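Local coordinates for protein thiamine pyrophosphokinase (Saccharomyces cerevisiae, PDB 1IG0) that transfers a pyrophosphate group from ATP to thiamine, giving thiamine diphosphate and AMP, and is the only enzyme in yeast able to make this cofactor, at residues B[266-269]-B[270-273]; B[240-243]-B[244-248]. All blocks are in the same frame, centred on the assembly; numbering follows the deposited sequence.

Contact 1 (B[266-269]-B[270-273]); sequences RGLK and WDVK. With VIB (3-(4-amino-2-methyl-pyrimidin-5-ylmethyl)-5-(2-hydroxy-ethyl)-4-methyl-thiazol-3-ium), chain C.
Both carboxylate oxygens of Asp-271 turn back onto the backbone of the loop just before it. OD2 takes the N-H of Gly-267 on its syn lone pair at 3.0 Å, while OD1 is met by the N-H of Leu-268 from above the carboxylate plane, 38° out of it, also at 3.0 Å. OD1 has a further donor in the hydroxyl of Thr-265, so the buried acid is gripped from several directions and the loop between strands 260-266 and 270-272 is tied to the strand that follows it. The indole of Trp-270 is the other tightly packed element. Lys-269 CG lies over its six-membered ring, 3.4 Å from the centroid and 18° off the normal, a CH-pi contact; chi1 of 178° sets CG beside the lysine's own carbonyl carbon, on the side from which Trp-270 continues, over the indole. On the opposite face thiamine is bound, its linking carbon C7A 3.5 Å from Trp-270 CZ3. The short strand 270-272, paired antiparallel with 4-7, gives part of the wall of the vitamin B1 pocket; Val-272 CG1 adds a looser touch, 3.7 Å from the thiamine methyl CM2, and Tyr-123 of the second subunit meets the indole edge-to-face. Outward, packing gives way to charged, partly exposed ends: Lys-269 NZ leads away from the ring to Glu-10 and the carbonyl of Asn-8, and Arg-266 extends to Asp-17 and Glu-264.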
# COMPACT_ATOMS: atom_id res chain seq x y z
N ARG B 266 -1.18 -23.87 -8.78
CA ARG B 266 -0.38 -24.68 -9.68
C ARG B 266 0.30 -23.70 -10.63
O ARG B 266 -0.37 -22.90 -11.29
CB ARG B 266 -1.26 -25.64 -10.49
CG ARG B 266 -1.96 -26.71 -9.67
CD ARG B 266 -2.73 -27.66 -10.58
NE ARG B 266 -3.35 -28.77 -9.85
CZ ARG B 266 -4.04 -29.75 -10.41
NH1 ARG B 266 -4.21 -29.78 -11.73
NH2 ARG B 266 -4.57 -30.71 -9.66
N GLY B 267 1.63 -23.73 -10.68
CA GLY B 267 2.33 -22.82 -11.57
C GLY B 267 3.07 -21.69 -10.89
O GLY B 267 3.51 -20.76 -11.56
N LEU B 268 3.20 -21.75 -9.57
CA LEU B 268 3.93 -20.73 -8.83
C LEU B 268 5.21 -21.37 -8.31
O LEU B 268 5.21 -22.55 -7.96
CB LEU B 268 3.09 -20.22 -7.65
CG LEU B 268 1.82 -19.40 -7.93
CD1 LEU B 268 1.09 -19.13 -6.62
CD2 LEU B 268 2.19 -18.10 -8.62
N LYS B 269 6.30 -20.61 -8.27
CA LYS B 269 7.58 -21.13 -7.79
C LYS B 269 7.34 -21.88 -6.49
O LYS B 269 7.96 -22.92 -6.24
CB LYS B 269 8.56 -19.98 -7.56
CG LYS B 269 9.92 -20.42 -7.02
CD LYS B 269 10.66 -21.35 -7.97
CE LYS B 269 12.02 -21.73 -7.40
NZ LYS B 269 12.76 -22.67 -8.27
N TRP B 270 6.44 -21.35 -5.67
CA TRP B 270 6.08 -21.97 -4.41
C TRP B 270 4.57 -22.21 -4.44
O TRP B 270 3.78 -21.30 -4.20
CB TRP B 270 6.44 -21.05 -3.24
CG TRP B 270 7.92 -20.99 -2.98
CD1 TRP B 270 8.66 -21.86 -2.23
CD2 TRP B 270 8.84 -20.02 -3.50
NE1 TRP B 270 9.98 -21.49 -2.25
CE2 TRP B 270 10.13 -20.37 -3.02
CE3 TRP B 270 8.71 -18.90 -4.33
CZ2 TRP B 270 11.27 -19.63 -3.34
CZ3 TRP B 270 9.85 -18.16 -4.64
CH2 TRP B 270 11.11 -18.53 -4.15
N ASP B 271 4.18 -23.44 -4.78
CA ASP B 271 2.77 -23.81 -4.84
C ASP B 271 2.30 -24.29 -3.47
O ASP B 271 3.05 -24.95 -2.75
CB ASP B 271 2.53 -24.91 -5.87
CG ASP B 271 2.38 -24.37 -7.28
OD1 ASP B 271 1.81 -23.27 -7.44
OD2 ASP B 271 2.81 -25.06 -8.23
N VAL B 272 1.06 -23.97 -3.13
CA VAL B 272 0.50 -24.36 -1.85
C VAL B 272 -0.84 -25.09 -1.98
O VAL B 272 -1.48 -25.05 -3.03
CB VAL B 272 0.30 -23.13 -0.93
CG1 VAL B 272 1.64 -22.48 -0.65
CG2 VAL B 272 -0.63 -22.14 -1.59
N LYS B 273 -1.24 -25.76 -0.90
CA LYS B 273 -2.50 -26.50 -0.85
C LYS B 273 -3.02 -26.44 0.59
O LYS B 273 -2.23 -26.55 1.53
CB LYS B 273 -2.28 -27.97 -1.24
CG LYS B 273 -1.73 -28.16 -2.65
CD LYS B 273 -1.56 -29.63 -3.02
CE LYS B 273 -2.89 -30.34 -3.17
NZ LYS B 273 -2.79 -31.48 -4.13
CM2 VIB C . 4.11 -19.81 0.02
N4A VIB C . 9.02 -19.23 0.24
CM4 VIB C . 11.44 -15.49 -2.25
O1 VIB C . 11.14 -11.79 0.67
C7 VIB C . 12.14 -12.19 -0.26
C6 VIB C . 12.52 -13.67 -0.01
C2 VIB C . 9.24 -15.69 0.60
S1 VIB C . 10.23 -14.55 1.56
C5 VIB C . 11.26 -14.52 0.08
C4 VIB C . 10.77 -15.33 -0.90
N3 VIB C . 9.68 -15.93 -0.56
C7A VIB C . 8.95 -16.87 -1.46
C4A VIB C . 7.78 -18.78 -0.24
N3A VIB C . 6.61 -19.49 0.11
C2A VIB C . 5.35 -19.06 -0.36
N1A VIB C . 5.28 -17.92 -1.19
C6A VIB C . 6.44 -17.21 -1.54
C5A VIB C . 7.70 -17.64 -1.07

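Contact 2 (B[240-243]-B[244-248]); sequences DPQF and RNTCI
A short helix, 241-247, forms this contact from its N-cap to the point where strand 248-254 begins. Asp-240 is the N-cap residue: its OD1 accepts from Phe-243 N at 3.0 Å, met on the anti side and 32° out of the carboxylate plane, while its carbonyl starts the i to i+4 series by accepting from Arg-244 N. On the solvent-facing side Gln-242 and Thr-246, one turn apart, are joined by three hydrogen bonds. Gln-242 O accepts both Thr-246 N and Thr-246 OG1, the hydroxyl at 2.8 Å, and the two donors come from opposite faces of the carbonyl plane. The hydroxyl in turn accepts from Gln-242 NE2 at 2.8 Å, lying only 4° out of the amide plane; the bend at chi2 of Gln-242 (60°) brings its amide back over the helix to reach it. A water accepts from Asn-245 ND2 and makes a weak bond to Gln-242 OE1, and Asn-245 OD1 is taken by Arg-11. Packing dominates the inner side. Phe-243 CD1 is 3.9 Å from Cys-247 SG, an oblique sulfur-aromatic contact, and Phe-243 CE2 lies 4.2 Å from Ile-248 CD1. Leu-315 of helix 312-315 also packs on Phe-243, and Ile-248 rests on Val-308 and Ile-310 of strand 304-310. The Arg-244 side chain bends at chi2 and chi3 and runs toward the end of the helix, where the carbonyl of Ile-248 lies in plane at the edge of its guanidinium; the NH2 to Ile-248 O bond is weak. Side-chain capping at the start, polar links on one side and apolar packing on the other are typical of a short amphipathic helix leading into a beta strand.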
# COMPACT_ATOMS: atom_id res chain seq x y z
N ASP B 240 1.49 -15.15 -22.48
CA ASP B 240 2.37 -15.61 -23.54
C ASP B 240 3.76 -15.68 -22.92
O ASP B 240 4.20 -14.74 -22.25
CB ASP B 240 2.36 -14.62 -24.71
CG ASP B 240 3.52 -14.83 -25.66
OD1 ASP B 240 4.46 -14.00 -25.65
OD2 ASP B 240 3.50 -15.83 -26.41
N PRO B 241 4.47 -16.80 -23.11
CA PRO B 241 5.81 -16.96 -22.55
C PRO B 241 6.76 -15.79 -22.79
O PRO B 241 7.40 -15.30 -21.86
CB PRO B 241 6.30 -18.25 -23.21
CG PRO B 241 5.03 -19.05 -23.30
CD PRO B 241 4.05 -18.03 -23.82
N GLN B 242 6.84 -15.32 -24.03
CA GLN B 242 7.73 -14.20 -24.35
C GLN B 242 7.32 -12.96 -23.56
O GLN B 242 8.18 -12.22 -23.07
CB GLN B 242 7.70 -13.90 -25.85
CG GLN B 242 8.74 -12.87 -26.28
CD GLN B 242 10.16 -13.31 -25.97
OE1 GLN B 242 10.65 -14.29 -26.53
NE2 GLN B 242 10.82 -12.59 -25.07
N PHE B 243 6.02 -12.72 -23.45
CA PHE B 243 5.52 -11.57 -22.71
C PHE B 243 5.88 -11.70 -21.24
O PHE B 243 6.38 -10.75 -20.62
CB PHE B 243 3.99 -11.48 -22.85
CG PHE B 243 3.35 -10.48 -21.92
CD1 PHE B 243 3.58 -9.12 -22.07
CD2 PHE B 243 2.50 -10.90 -20.90
CE1 PHE B 243 2.99 -8.19 -21.22
CE2 PHE B 243 1.90 -9.98 -20.04
CZ PHE B 243 2.14 -8.62 -20.20
N ARG B 244 5.63 -12.87 -20.67
CA ARG B 244 5.92 -13.12 -19.27
C ARG B 244 7.41 -12.98 -18.96
O ARG B 244 7.79 -12.39 -17.95
CB ARG B 244 5.41 -14.51 -18.87
CG ARG B 244 6.44 -15.63 -18.91
CD ARG B 244 6.96 -15.94 -17.52
NE ARG B 244 7.55 -14.77 -16.88
CZ ARG B 244 7.92 -14.72 -15.60
NH1 ARG B 244 7.76 -15.77 -14.81
NH2 ARG B 244 8.44 -13.60 -15.12
N ASN B 245 8.26 -13.51 -19.84
CA ASN B 245 9.71 -13.43 -19.63
C ASN B 245 10.27 -12.02 -19.79
O ASN B 245 11.22 -11.65 -19.10
CB ASN B 245 10.43 -14.36 -20.61
CG ASN B 245 10.20 -15.82 -20.30
OD1 ASN B 245 10.34 -16.26 -19.16
ND2 ASN B 245 9.85 -16.60 -21.33
N THR B 246 9.67 -11.24 -20.68
CA THR B 246 10.14 -9.89 -20.94
C THR B 246 9.58 -8.80 -20.03
O THR B 246 10.30 -7.89 -19.64
CB THR B 246 9.85 -9.47 -22.40
OG1 THR B 246 10.39 -10.45 -23.29
CG2 THR B 246 10.47 -8.11 -22.71
N CYS B 247 8.30 -8.91 -19.67
CA CYS B 247 7.67 -7.88 -18.85
C CYS B 247 7.20 -8.25 -17.45
O CYS B 247 6.77 -7.37 -16.70
CB CYS B 247 6.47 -7.31 -19.61
SG CYS B 247 6.77 -7.02 -21.37
N ILE B 248 7.28 -9.52 -17.07
CA ILE B 248 6.79 -9.92 -15.75
C ILE B 248 7.87 -10.34 -14.76
O ILE B 248 8.81 -11.06 -15.11
CB ILE B 248 5.75 -11.05 -15.87
CG1 ILE B 248 4.63 -10.63 -16.82
CG2 ILE B 248 5.17 -11.38 -14.49
CD1 ILE B 248 3.93 -9.34 -16.43
O HOH W 1 10.86 -15.66 -24.03

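In the fold
Contact 2 comes first along the chain: helix 241-247 passes directly into strand 248-254, and strand 260-266 then leads to the loop and short strand of contact 1. The centres of the two contacts are about 19 Å apart and their nearest atoms about 7 Å, without touching, yet both lie in the range of the vitamin B1 binding domain and on the same side of the chain's centre. The strands that join them belong to different sheets, 248-254 to the ten-stranded mixed sheet and 260-266 to the five-stranded one. Contact 1 lies at the thiamine site, completed by residues of the second subunit, whereas contact 2 packs helix 241-247 against helix 312-315, untouched by any other chain of the assembly.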